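Local coordinates for protein glucose-resistance amylase regulator (Weissella paramesenteroides ATCC 33313, PDB 4RK6) that probably represses transcription by binding regulatory DNA as a LacI-family regulator, and holds alpha-D-glucopyranose in a periplasmic-binding-protein-like sugar pocket, at residues Ser39-Leu44 with Ile250-Phe255; Val118-Asp123 with Asp278-Leu283; Val200-Ile205 with Leu227-Ile232. All coordinates share one frame; numbering follows the deposited sequence.

Contact 1: residues Ser39-Leu44 with Ile250-Phe255; sequences SGYELL and IAMQLF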
ATOM      1  N   SER A  39     -11.651  -5.081  22.870  1.00 37.39           N
ATOM      2  CA  SER A  39     -12.834  -4.547  23.539  1.00 40.56           C
ATOM      3  C   SER A  39     -14.134  -5.206  23.092  1.00 34.99           C
ATOM      4  O   SER A  39     -15.210  -4.796  23.528  1.00 38.32           O
ATOM      5  CB  SER A  39     -12.921  -3.032  23.310  1.00 51.48           C
ATOM      6  OG  SER A  39     -12.977  -2.747  21.922  1.00 50.40           O
ATOM      7  N   GLY A  40     -14.060  -6.212  22.219  1.00 35.03           N
ATOM      8  CA  GLY A  40     -15.270  -6.900  21.752  1.00 44.78           C
ATOM      9  C   GLY A  40     -16.098  -6.163  20.708  1.00 43.39           C
ATOM     10  O   GLY A  40     -17.303  -6.405  20.577  1.00 42.27           O
ATOM     11  N   TYR A  41     -15.456  -5.264  19.966  1.00 32.31           N
ATOM     12  CA  TYR A  41     -16.090  -4.560  18.852  1.00 28.29           C
ATOM     13  C   TYR A  41     -15.599  -5.155  17.553  1.00 26.83           C
ATOM     14  O   TYR A  41     -14.531  -5.766  17.486  1.00 33.31           O
ATOM     15  CB  TYR A  41     -15.712  -3.072  18.835  1.00 33.16           C
ATOM     16  CG  TYR A  41     -16.579  -2.206  19.699  1.00 31.34           C
ATOM     17  CD1 TYR A  41     -16.368  -2.131  21.068  1.00 33.50           C
ATOM     18  CD2 TYR A  41     -17.611  -1.464  19.150  1.00 32.59           C
ATOM     19  CE1 TYR A  41     -17.172  -1.332  21.869  1.00 31.51           C
ATOM     20  CE2 TYR A  41     -18.411  -0.658  19.937  1.00 32.60           C
ATOM     21  CZ  TYR A  41     -18.190  -0.608  21.296  1.00 38.37           C
ATOM     22  OH  TYR A  41     -18.971   0.178  22.092  1.00 38.44           O
ATOM     23  N   GLU A  42     -16.395  -4.959  16.528  1.00 33.70           N
ATOM     24  CA  GLU A  42     -16.003  -5.279  15.177  1.00 35.85           C
ATOM     25  C   GLU A  42     -15.837  -3.987  14.393  1.00 31.33           C
ATOM     26  O   GLU A  42     -16.427  -2.974  14.728  1.00 30.55           O
ATOM     27  CB  GLU A  42     -17.016  -6.218  14.519  1.00 51.49           C
ATOM     28  CG  GLU A  42     -16.536  -7.665  14.527  1.00 93.63           C
ATOM     29  CD  GLU A  42     -15.140  -7.801  13.935  1.00179.06           C
ATOM     30  OE1 GLU A  42     -14.306  -8.522  14.531  1.00 72.58           O
ATOM     31  OE2 GLU A  42     -14.873  -7.147  12.893  1.00 43.96           O
ATOM     32  N   LEU A  43     -14.996  -4.058  13.376  1.00 30.86           N
ATOM     33  CA  LEU A  43     -14.587  -2.902  12.595  1.00 32.18           C
ATOM     34  C   LEU A  43     -15.134  -2.997  11.163  1.00 38.37           C
ATOM     35  O   LEU A  43     -14.875  -3.958  10.464  1.00 30.37           O
ATOM     36  CB  LEU A  43     -13.074  -2.868  12.591  1.00 33.10           C
ATOM     37  CG  LEU A  43     -12.395  -1.692  11.924  1.00 39.22           C
ATOM     38  CD1 LEU A  43     -12.854  -0.398  12.593  1.00 32.87           C
ATOM     39  CD2 LEU A  43     -10.894  -1.882  12.036  1.00 46.83           C
ATOM     40  N   LEU A  44     -15.922  -2.016  10.746  1.00 25.45           N
ATOM     41  CA  LEU A  44     -16.416  -1.927   9.352  1.00 30.42           C
ATOM     42  C   LEU A  44     -15.592  -0.869   8.648  1.00 32.86           C
ATOM     43  O   LEU A  44     -15.469   0.253   9.157  1.00 29.98           O
ATOM     44  CB  LEU A  44     -17.876  -1.503   9.315  1.00 30.46           C
ATOM     45  CG  LEU A  44     -18.968  -2.568   9.249  1.00 88.00           C
ATOM     46  CD1 LEU A  44     -18.700  -3.727  10.201  1.00139.43           C
ATOM     47  CD2 LEU A  44     -20.310  -1.905   9.531  1.00 64.48           C
ATOM     48  N   ILE A 250      -5.348   5.017  20.156  1.00 21.73           N
ATOM     49  CA  ILE A 250      -5.771   6.111  21.035  1.00 26.13           C
ATOM     50  C   ILE A 250      -7.139   6.650  20.615  1.00 26.31           C
ATOM     51  O   ILE A 250      -7.988   6.948  21.471  1.00 23.50           O
ATOM     52  CB  ILE A 250      -4.682   7.191  21.105  1.00 22.58           C
ATOM     53  CG1 ILE A 250      -3.416   6.617  21.783  1.00 28.96           C
ATOM     54  CG2 ILE A 250      -5.136   8.439  21.846  1.00 29.01           C
ATOM     55  CD1 ILE A 250      -3.582   6.181  23.226  1.00 33.36           C
ATOM     56  N   ALA A 251      -7.392   6.751  19.315  1.00 25.74           N
ATOM     57  CA  ALA A 251      -8.738   7.137  18.862  1.00 24.00           C
ATOM     58  C   ALA A 251      -9.817   6.159  19.378  1.00 24.66           C
ATOM     59  O   ALA A 251     -10.865   6.563  19.882  1.00 23.36           O
ATOM     60  CB  ALA A 251      -8.796   7.239  17.345  1.00 25.15           C
HETATM   61  N   MSE A 252      -9.551   4.865  19.290  1.00 22.65           N
HETATM   62  CA  MSE A 252     -10.509   3.878  19.768  1.00 21.08           C
HETATM   63  C   MSE A 252     -10.611   3.970  21.275  1.00 20.48           C
HETATM   64  O   MSE A 252     -11.716   3.902  21.838  1.00 22.36           O
HETATM   65  CB  MSE A 252     -10.125   2.475  19.286  1.00 26.10           C
HETATM   66  CG  MSE A 252     -11.160   1.419  19.650  1.00 28.69           C
HETATM   67 SE   MSE A 252     -12.956   1.742  18.956  1.00 30.03          SE
HETATM   68  CE  MSE A 252     -13.951   0.404  20.016  1.00 35.18           C
ATOM     69  N   GLN A 253      -9.490   4.170  21.946  1.00 21.52           N
ATOM     70  CA  GLN A 253      -9.523   4.283  23.419  1.00 24.18           C
ATOM     71  C   GLN A 253     -10.317   5.498  23.894  1.00 23.37           C
ATOM     72  O   GLN A 253     -11.007   5.452  24.914  1.00 23.50           O
ATOM     73  CB  GLN A 253      -8.117   4.347  24.013  1.00 27.35           C
ATOM     74  CG  GLN A 253      -8.108   3.976  25.484  1.00 27.35           C
ATOM     75  CD  GLN A 253      -8.567   2.553  25.692  1.00 30.05           C
ATOM     76  OE1 GLN A 253      -8.124   1.631  24.985  1.00 32.44           O
ATOM     77  NE2 GLN A 253      -9.462   2.351  26.651  1.00 28.25           N
ATOM     78  N   LEU A 254     -10.181   6.602  23.174  1.00 26.29           N
ATOM     79  CA  LEU A 254     -10.959   7.792  23.457  1.00 23.65           C
ATOM     80  C   LEU A 254     -12.452   7.475  23.412  1.00 24.73           C
ATOM     81  O   LEU A 254     -13.208   7.859  24.321  1.00 22.20           O
ATOM     82  CB  LEU A 254     -10.592   8.901  22.473  1.00 23.41           C
ATOM     83  CG  LEU A 254     -11.112  10.303  22.743  1.00 38.64           C
ATOM     84  CD1 LEU A 254     -10.536  10.811  24.053  1.00 35.72           C
ATOM     85  CD2 LEU A 254     -10.708  11.212  21.592  1.00 43.58           C
ATOM     86  N   PHE A 255     -12.875   6.729  22.396  1.00 21.13           N
ATOM     87  CA  PHE A 255     -14.279   6.351  22.277  1.00 20.98           C
ATOM     88  C   PHE A 255     -14.687   5.445  23.431  1.00 23.63           C
ATOM     89  O   PHE A 255     -15.743   5.659  24.075  1.00 24.61           O
ATOM     90  CB  PHE A 255     -14.564   5.677  20.924  1.00 22.19           C
ATOM     91  CG  PHE A 255     -15.901   4.991  20.859  1.00 21.76           C
ATOM     92  CD1 PHE A 255     -17.075   5.727  20.921  1.00 25.10           C
ATOM     93  CD2 PHE A 255     -15.991   3.616  20.754  1.00 22.74           C
ATOM     94  CE1 PHE A 255     -18.316   5.110  20.894  1.00 26.45           C
ATOM     95  CE2 PHE A 255     -17.229   2.986  20.704  1.00 32.21           C
ATOM     96  CZ  PHE A 255     -18.393   3.727  20.774  1.00 28.00           C
TER
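Ser39 and Tyr41, on either side of a Schellman motif at Gly40, meet Met252 and Phe255 of a helix through side chains alone, for the nearest CA atoms, those of Ser39 and Gln253, are 9.4 Å apart. Residue 252 is selenomethionine, and its methyl leads the contact. CE lies over one face of the Tyr41 ring, offset toward the rim, 3.9 Å from the ring centroid and 23° off its normal, a CH-pi contact. With CG anti to the backbone N (chi1 -175°) and a bend at chi2, the Met252 chain reaches out from the helix and then turns this methyl onto the ring. CE also touches Ser39, 3.8 Å from OG, whose polar needs are met by the carbonyls of Thr35 and Thr36 in the preceding turn. Phe255 comes in one helical turn further on, on the same side of the tyrosine plane. Its edge points at the Tyr41 face in an offset edge-to-face pair, planes at 79°, and Phe255 CE2 lies 3.8 Å from Tyr41 CZ. Thr36 and Val13 add to the packing on Tyr41. Strand 12-18, helix 24-39 and strand 42-48 form a beta-alpha-beta crossover, and here helix 244-257 packs against its turn, as in the type I periplasmic-binding fold of LacI-family regulators.

Contact 2: residues Val118-Asp123 with Asp278-Leu283; sequences VDYLID and DSVLNL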
ATOM      1  N   VAL A 118      12.629  21.494   9.614  1.00 21.79           N
ATOM      2  CA  VAL A 118      13.269  22.737   9.231  1.00 21.56           C
ATOM      3  C   VAL A 118      14.448  23.005  10.157  1.00 24.32           C
ATOM      4  O   VAL A 118      15.525  23.369   9.710  1.00 22.97           O
ATOM      5  CB  VAL A 118      12.248  23.893   9.276  1.00 21.04           C
ATOM      6  CG1 VAL A 118      12.952  25.239   9.184  1.00 24.14           C
ATOM      7  CG2 VAL A 118      11.237  23.752   8.171  1.00 26.93           C
ATOM      8  N   ASP A 119      14.260  22.788  11.457  1.00 22.76           N
ATOM      9  CA  ASP A 119      15.352  22.985  12.407  1.00 22.86           C
ATOM     10  C   ASP A 119      16.586  22.121  12.085  1.00 25.43           C
ATOM     11  O   ASP A 119      17.730  22.585  12.104  1.00 23.32           O
ATOM     12  CB  ASP A 119      14.873  22.699  13.824  1.00 27.30           C
ATOM     13  CG  ASP A 119      15.684  23.431  14.853  1.00 49.97           C
ATOM     14  OD1 ASP A 119      15.730  24.680  14.813  1.00 39.68           O
ATOM     15  OD2 ASP A 119      16.294  22.754  15.688  1.00 40.82           O
ATOM     16  N   TYR A 120      16.327  20.859  11.781  1.00 21.84           N
ATOM     17  CA  TYR A 120      17.373  19.923  11.407  1.00 19.65           C
ATOM     18  C   TYR A 120      18.063  20.340  10.117  1.00 20.73           C
ATOM     19  O   TYR A 120      19.291  20.358  10.037  1.00 23.95           O
ATOM     20  CB  TYR A 120      16.780  18.504  11.267  1.00 20.84           C
ATOM     21  CG  TYR A 120      17.755  17.509  10.747  1.00 19.75           C
ATOM     22  CD1 TYR A 120      18.913  17.219  11.450  1.00 21.74           C
ATOM     23  CD2 TYR A 120      17.536  16.862   9.548  1.00 27.76           C
ATOM     24  CE1 TYR A 120      19.834  16.292  10.969  1.00 24.23           C
ATOM     25  CE2 TYR A 120      18.445  15.943   9.061  1.00 25.04           C
ATOM     26  CZ  TYR A 120      19.580  15.660   9.754  1.00 23.05           C
ATOM     27  OH  TYR A 120      20.452  14.734   9.226  1.00 25.84           O
ATOM     28  N   LEU A 121      17.292  20.669   9.088  1.00 21.85           N
ATOM     29  CA  LEU A 121      17.902  21.031   7.817  1.00 22.10           C
ATOM     30  C   LEU A 121      18.763  22.297   7.932  1.00 23.09           C
ATOM     31  O   LEU A 121      19.840  22.356   7.358  1.00 22.31           O
ATOM     32  CB  LEU A 121      16.849  21.217   6.728  1.00 23.61           C
ATOM     33  CG  LEU A 121      16.232  19.898   6.214  1.00 22.35           C
ATOM     34  CD1 LEU A 121      15.110  20.169   5.229  1.00 21.28           C
ATOM     35  CD2 LEU A 121      17.268  18.999   5.591  1.00 26.15           C
ATOM     36  N   ILE A 122      18.289  23.278   8.689  1.00 21.82           N
ATOM     37  CA  ILE A 122      19.064  24.508   8.925  1.00 24.88           C
ATOM     38  C   ILE A 122      20.328  24.209   9.749  1.00 22.10           C
ATOM     39  O   ILE A 122      21.405  24.726   9.455  1.00 22.16           O
ATOM     40  CB  ILE A 122      18.190  25.595   9.590  1.00 23.96           C
ATOM     41  CG1 ILE A 122      17.162  26.102   8.563  1.00 25.05           C
ATOM     42  CG2 ILE A 122      19.032  26.744  10.158  1.00 26.08           C
ATOM     43  CD1 ILE A 122      16.099  26.967   9.195  1.00 31.94           C
ATOM     44  N   ASP A 123      20.207  23.365  10.762  1.00 22.61           N
ATOM     45  CA  ASP A 123      21.378  22.886  11.530  1.00 22.32           C
ATOM     46  C   ASP A 123      22.413  22.186  10.623  1.00 28.28           C
ATOM     47  O   ASP A 123      23.613  22.253  10.872  1.00 25.86           O
ATOM     48  CB  ASP A 123      20.949  21.927  12.645  1.00 27.43           C
ATOM     49  CG  ASP A 123      20.341  22.629  13.856  1.00 31.79           C
ATOM     50  OD1 ASP A 123      20.338  23.869  13.910  1.00 28.52           O
ATOM     51  OD2 ASP A 123      19.849  21.921  14.758  1.00 28.15           O
ATOM     52  N   ASP A 278      19.987   8.257   5.203  1.00 19.04           N
ATOM     53  CA  ASP A 278      21.079   8.497   4.251  1.00 20.44           C
ATOM     54  C   ASP A 278      20.815   9.576   3.200  1.00 22.14           C
ATOM     55  O   ASP A 278      21.592   9.740   2.267  1.00 23.62           O
ATOM     56  CB  ASP A 278      21.444   7.170   3.566  1.00 24.62           C
ATOM     57  CG  ASP A 278      21.968   6.141   4.547  1.00 28.20           C
ATOM     58  OD1 ASP A 278      22.735   6.514   5.449  1.00 29.84           O
ATOM     59  OD2 ASP A 278      21.615   4.962   4.426  1.00 30.19           O
ATOM     60  N   SER A 279      19.764  10.361   3.377  1.00 20.08           N
ATOM     61  CA  SER A 279      19.344  11.288   2.332  1.00 20.99           C
ATOM     62  C   SER A 279      19.579  12.762   2.632  1.00 21.02           C
ATOM     63  O   SER A 279      19.038  13.611   1.924  1.00 19.55           O
ATOM     64  CB  SER A 279      17.862  11.055   1.981  1.00 20.51           C
ATOM     65  OG  SER A 279      17.010  11.373   3.062  1.00 19.16           O
ATOM     66  N   VAL A 280      20.387  13.073   3.657  1.00 21.33           N
ATOM     67  CA  VAL A 280      20.709  14.468   3.964  1.00 19.87           C
ATOM     68  C   VAL A 280      22.211  14.695   4.073  1.00 26.10           C
ATOM     69  O   VAL A 280      22.908  13.966   4.756  1.00 25.34           O
ATOM     70  CB  VAL A 280      20.025  14.933   5.280  1.00 21.44           C
ATOM     71  CG1 VAL A 280      20.372  16.379   5.569  1.00 22.14           C
ATOM     72  CG2 VAL A 280      18.506  14.757   5.165  1.00 21.61           C
ATOM     73  N   LEU A 281      22.677  15.750   3.426  1.00 23.15           N
ATOM     74  CA  LEU A 281      24.083  16.153   3.452  1.00 24.77           C
ATOM     75  C   LEU A 281      24.240  17.385   4.344  1.00 23.43           C
ATOM     76  O   LEU A 281      23.405  18.293   4.316  1.00 24.83           O
ATOM     77  CB  LEU A 281      24.522  16.492   2.026  1.00 30.55           C
ATOM     78  CG  LEU A 281      26.026  16.547   1.734  1.00 51.92           C
ATOM     79  CD1 LEU A 281      26.606  15.143   1.714  1.00 50.19           C
ATOM     80  CD2 LEU A 281      26.296  17.263   0.411  1.00 50.41           C
ATOM     81  N   ASN A 282      25.299  17.394   5.148  1.00 23.58           N
ATOM     82  CA  ASN A 282      25.704  18.589   5.880  1.00 23.39           C
ATOM     83  C   ASN A 282      26.506  19.497   4.937  1.00 26.12           C
ATOM     84  O   ASN A 282      27.550  19.087   4.420  1.00 27.14           O
ATOM     85  CB  ASN A 282      26.545  18.204   7.097  1.00 24.21           C
ATOM     86  CG  ASN A 282      26.912  19.407   7.957  1.00 28.91           C
ATOM     87  OD1 ASN A 282      27.751  20.201   7.588  1.00 37.16           O
ATOM     88  ND2 ASN A 282      26.256  19.554   9.093  1.00 37.65           N
ATOM     89  N   LEU A 283      26.026  20.719   4.734  1.00 27.08           N
ATOM     90  CA  LEU A 283      26.716  21.695   3.871  1.00 28.94           C
ATOM     91  C   LEU A 283      27.756  22.577   4.570  1.00 38.42           C
ATOM     92  O   LEU A 283      28.455  23.341   3.895  1.00 37.56           O
ATOM     93  CB  LEU A 283      25.711  22.610   3.218  1.00 31.31           C
ATOM     94  CG  LEU A 283      24.575  21.967   2.446  1.00 36.23           C
ATOM     95  CD1 LEU A 283      23.752  23.087   1.834  1.00 34.68           C
ATOM     96  CD2 LEU A 283      25.101  20.997   1.402  1.00 37.61           C
TER
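Val280 is the residue of the C-terminal tail that both Tyr120 and Leu121 touch, all by van der Waals packing from the last turn of a helix. From its backbone the valine CB points at that helix and lies 4.0 Å from Tyr120 OH, so the phenol oxygen rests beside the branch point. Of the two methyls, CG1 does the most: it sits 4.0 Å from Tyr120 CE2, about as near to the hydroxyl oxygen, and 4.1 Å from Leu121 CD2. Of the helix segment, the other methyl, CG2, meets only the tyrosine, 4.1 Å from CE2. Placing CG1 anti to the backbone N (chi1 -180°) turns that methyl toward the helix, where it touches the tyrosine ring obliquely and the leucine methyl, while the tyrosine and valine side chains point past one another, antiparallel. All these approaches are loose van der Waals contacts, and no hydrogen bond spans the two segments. Farther along the tail the packing thins out: Asn282 ND2 comes only within 4.2 Å of Asp123 O, too long for a bond, and the OD1 of this asparagine is taken up by the backbone N of Asn284. The backbones stay well apart, 8.1 Å between the CA atoms of Leu121 and Val280. Inward, Leu121 continues onto Ala192 and Ile194 of strand 192-195, and both it and Val280 touch Val222 of strand 220-223. The tail that follows strand 267-275 passes across the C-terminal end of helix 110-123 at the surface, where Leu283 bonds through its backbone to Met124, just past the helix end.

Contact 3: residues Val200-Ile205 with Leu227-Ile232; sequences VGQGLI and LQQTEI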
ATOM      1  N   VAL A 200       6.578  10.908  -2.379  1.00 18.41           N
ATOM      2  CA  VAL A 200       7.101  12.129  -2.986  1.00 19.94           C
ATOM      3  C   VAL A 200       8.627  12.066  -2.951  1.00 19.19           C
ATOM      4  O   VAL A 200       9.301  12.390  -3.933  1.00 19.63           O
ATOM      5  CB  VAL A 200       6.584  13.392  -2.271  1.00 20.06           C
ATOM      6  CG1 VAL A 200       7.234  14.653  -2.832  1.00 19.46           C
ATOM      7  CG2 VAL A 200       5.072  13.464  -2.335  1.00 22.10           C
ATOM      8  N   GLY A 201       9.182  11.649  -1.814  1.00 20.04           N
ATOM      9  CA  GLY A 201      10.618  11.491  -1.659  1.00 18.34           C
ATOM     10  C   GLY A 201      11.205  10.466  -2.623  1.00 21.24           C
ATOM     11  O   GLY A 201      12.266  10.671  -3.200  1.00 19.33           O
ATOM     12  N   GLN A 202      10.488   9.367  -2.822  1.00 18.12           N
ATOM     13  CA  GLN A 202      10.934   8.370  -3.781  1.00 19.20           C
ATOM     14  C   GLN A 202      10.969   8.952  -5.218  1.00 20.76           C
ATOM     15  O   GLN A 202      11.860   8.626  -6.024  1.00 20.72           O
ATOM     16  CB  GLN A 202      10.047   7.146  -3.695  1.00 21.05           C
ATOM     17  CG  GLN A 202      10.401   6.047  -4.655  1.00 23.74           C
ATOM     18  CD  GLN A 202      11.694   5.360  -4.289  1.00 24.93           C
ATOM     19  OE1 GLN A 202      11.711   4.469  -3.420  1.00 30.30           O
ATOM     20  NE2 GLN A 202      12.784   5.757  -4.939  1.00 22.71           N
ATOM     21  N   GLY A 203       9.980   9.768  -5.532  1.00 19.84           N
ATOM     22  CA  GLY A 203       9.901  10.432  -6.851  1.00 18.69           C
ATOM     23  C   GLY A 203      11.074  11.344  -7.074  1.00 21.30           C
ATOM     24  O   GLY A 203      11.666  11.360  -8.141  1.00 21.73           O
ATOM     25  N   LEU A 204      11.410  12.109  -6.045  1.00 18.18           N
ATOM     26  CA  LEU A 204      12.567  12.991  -6.088  1.00 20.77           C
ATOM     27  C   LEU A 204      13.876  12.214  -6.299  1.00 19.27           C
ATOM     28  O   LEU A 204      14.721  12.599  -7.129  1.00 19.25           O
ATOM     29  CB  LEU A 204      12.666  13.759  -4.781  1.00 20.61           C
ATOM     30  CG  LEU A 204      11.645  14.892  -4.611  1.00 17.62           C
ATOM     31  CD1 LEU A 204      11.572  15.283  -3.148  1.00 19.75           C
ATOM     32  CD2 LEU A 204      12.062  16.081  -5.445  1.00 23.40           C
ATOM     33  N   ILE A 205      14.056  11.120  -5.558  1.00 18.27           N
ATOM     34  CA  ILE A 205      15.253  10.299  -5.713  1.00 19.36           C
ATOM     35  C   ILE A 205      15.388   9.813  -7.158  1.00 20.84           C
ATOM     36  O   ILE A 205      16.464   9.922  -7.774  1.00 19.76           O
ATOM     37  CB  ILE A 205      15.223   9.091  -4.762  1.00 19.11           C
ATOM     38  CG1 ILE A 205      15.530   9.542  -3.334  1.00 19.62           C
ATOM     39  CG2 ILE A 205      16.207   8.017  -5.231  1.00 21.44           C
ATOM     40  CD1 ILE A 205      15.383   8.417  -2.332  1.00 22.61           C
ATOM     41  N   LEU A 227       6.973   5.429   6.516  1.00 24.46           N
ATOM     42  CA  LEU A 227       6.534   4.070   6.181  1.00 21.81           C
ATOM     43  C   LEU A 227       7.605   3.308   5.366  1.00 21.37           C
ATOM     44  O   LEU A 227       8.728   3.806   5.175  1.00 20.33           O
ATOM     45  CB  LEU A 227       5.175   4.111   5.506  1.00 30.66           C
ATOM     46  CG  LEU A 227       4.044   4.669   6.399  1.00 35.74           C
ATOM     47  CD1 LEU A 227       2.815   4.951   5.555  1.00 50.08           C
ATOM     48  CD2 LEU A 227       3.732   3.716   7.537  1.00 45.88           C
ATOM     49  N   GLN A 228       7.264   2.088   4.920  1.00 23.59           N
ATOM     50  CA  GLN A 228       8.240   1.177   4.318  1.00 27.34           C
ATOM     51  C   GLN A 228       9.030   1.744   3.137  1.00 20.97           C
ATOM     52  O   GLN A 228      10.195   1.425   2.976  1.00 20.34           O
ATOM     53  CB  GLN A 228       7.553  -0.120   3.878  1.00 33.67           C
ATOM     54  CG  GLN A 228       8.507  -1.146   3.292  1.00 39.14           C
ATOM     55  CD  GLN A 228       7.802  -2.379   2.760  1.00 61.96           C
ATOM     56  OE1 GLN A 228       6.711  -2.296   2.188  1.00 49.16           O
ATOM     57  NE2 GLN A 228       8.440  -3.533   2.924  1.00 39.00           N
ATOM     58  N   GLN A 229       8.416   2.579   2.316  1.00 21.70           N
ATOM     59  CA  GLN A 229       9.161   3.170   1.184  1.00 24.65           C
ATOM     60  C   GLN A 229      10.459   3.861   1.599  1.00 21.32           C
ATOM     61  O   GLN A 229      11.455   3.848   0.842  1.00 21.00           O
ATOM     62  CB  GLN A 229       8.274   4.112   0.371  1.00 21.78           C
ATOM     63  CG  GLN A 229       8.697   4.263  -1.064  1.00 24.44           C
ATOM     64  CD  GLN A 229       8.450   2.990  -1.880  1.00 30.87           C
ATOM     65  OE1 GLN A 229       7.464   2.270  -1.664  1.00 33.68           O
ATOM     66  NE2 GLN A 229       9.326   2.718  -2.809  1.00 30.06           N
ATOM     67  N   THR A 230      10.493   4.448   2.800  1.00 20.72           N
ATOM     68  CA  THR A 230      11.708   5.120   3.268  1.00 17.53           C
ATOM     69  C   THR A 230      12.871   4.174   3.537  1.00 18.61           C
ATOM     70  O   THR A 230      14.019   4.571   3.464  1.00 21.55           O
ATOM     71  CB  THR A 230      11.462   5.984   4.525  1.00 19.60           C
ATOM     72  OG1 THR A 230      11.143   5.152   5.656  1.00 20.05           O
ATOM     73  CG2 THR A 230      10.370   6.982   4.274  1.00 20.73           C
ATOM     74  N   GLU A 231      12.549   2.913   3.816  1.00 21.48           N
ATOM     75  CA  GLU A 231      13.532   1.851   4.066  1.00 19.07           C
ATOM     76  C   GLU A 231      13.984   1.132   2.790  1.00 20.54           C
ATOM     77  O   GLU A 231      15.085   0.573   2.749  1.00 22.36           O
ATOM     78  CB  GLU A 231      12.921   0.808   5.013  1.00 25.87           C
ATOM     79  CG  GLU A 231      12.393   1.345   6.341  1.00 38.18           C
ATOM     80  CD  GLU A 231      11.347   0.434   6.983  1.00 77.16           C
ATOM     81  OE1 GLU A 231      11.221  -0.749   6.591  1.00 60.87           O
ATOM     82  OE2 GLU A 231      10.630   0.909   7.888  1.00 48.48           O
ATOM     83  N   ILE A 232      13.131   1.115   1.776  1.00 19.32           N
ATOM     84  CA  ILE A 232      13.474   0.414   0.520  1.00 21.73           C
ATOM     85  C   ILE A 232      14.064   1.365  -0.520  1.00 22.04           C
ATOM     86  O   ILE A 232      14.693   0.924  -1.474  1.00 22.48           O
ATOM     87  CB  ILE A 232      12.315  -0.444  -0.056  1.00 28.34           C
ATOM     88  CG1 ILE A 232      11.206   0.388  -0.639  1.00 29.64           C
ATOM     89  CG2 ILE A 232      11.740  -1.372   0.996  1.00 28.23           C
ATOM     90  CD1 ILE A 232      10.026  -0.440  -1.122  1.00 49.32           C
TER
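Gln202 and Gln229 make the whole of the close contact here, amide to amide. Gln229 NE2 donates to Gln202 OE1 over 3.0 Å, and the N-H points almost straight at its acceptor (174°). The oxygen lies in the plane of the Gln229 amide, whereas the donor is tilted 23° from the carbonyl plane of Gln202; the two amide planes are 79° apart. Both chains start with CG anti to the backbone N and then bend at chi2, which brings the two amides together; the aliphatic parts follow, with Gln202 CB 4.1 Å from Gln229 CG. Both glutamines are buried, and the second subunit completes their surroundings: its Ile232 packs on both, and its own Gln229 offers OE1 to NE2 of this one. Around that tight pair the contact slackens quickly. Ile232 of the same chain stays 5.0 Å from the other segment at its nearest side-chain approach, and Gln228, at the start of the turn, is exposed. The turn is held from within instead: Leu227 O takes both Thr230 N and Thr230 OG1, the latter at 2.8 Å, and Arg277 also bonds that hydroxyl. Chemically, Gln229 NE2 serves two carbonyl oxygens, one from helix 198-210 of its own chain and one from the neighbouring subunit. This is consistent with the NE2 end of the Gln229 amide facing Gln202, and makes a neutral, directional polar link at the dimer interface, with no charge to be buried.

In the fold
Contact 3 is the buried one and also the polar one, a hydrogen bond between two glutamine amides set in the dimer interface; contact 1 is partly buried and aromatic, and contact 2 is a surface contact of apolar chains. Contacts 2 and 3 share a lobe, their nearest atoms about 6 Å apart, and both pack on strand 220-223, through Val222 and Ile221 respectively. Contact 1 lies across the chain's centre from contact 2, about 39 Å between centres, and brings the late helix 244-257 back to the first crossover of the chain. Contacts 1 and 3 both touch the second subunit, but at separate places, with centres about 31 Å apart.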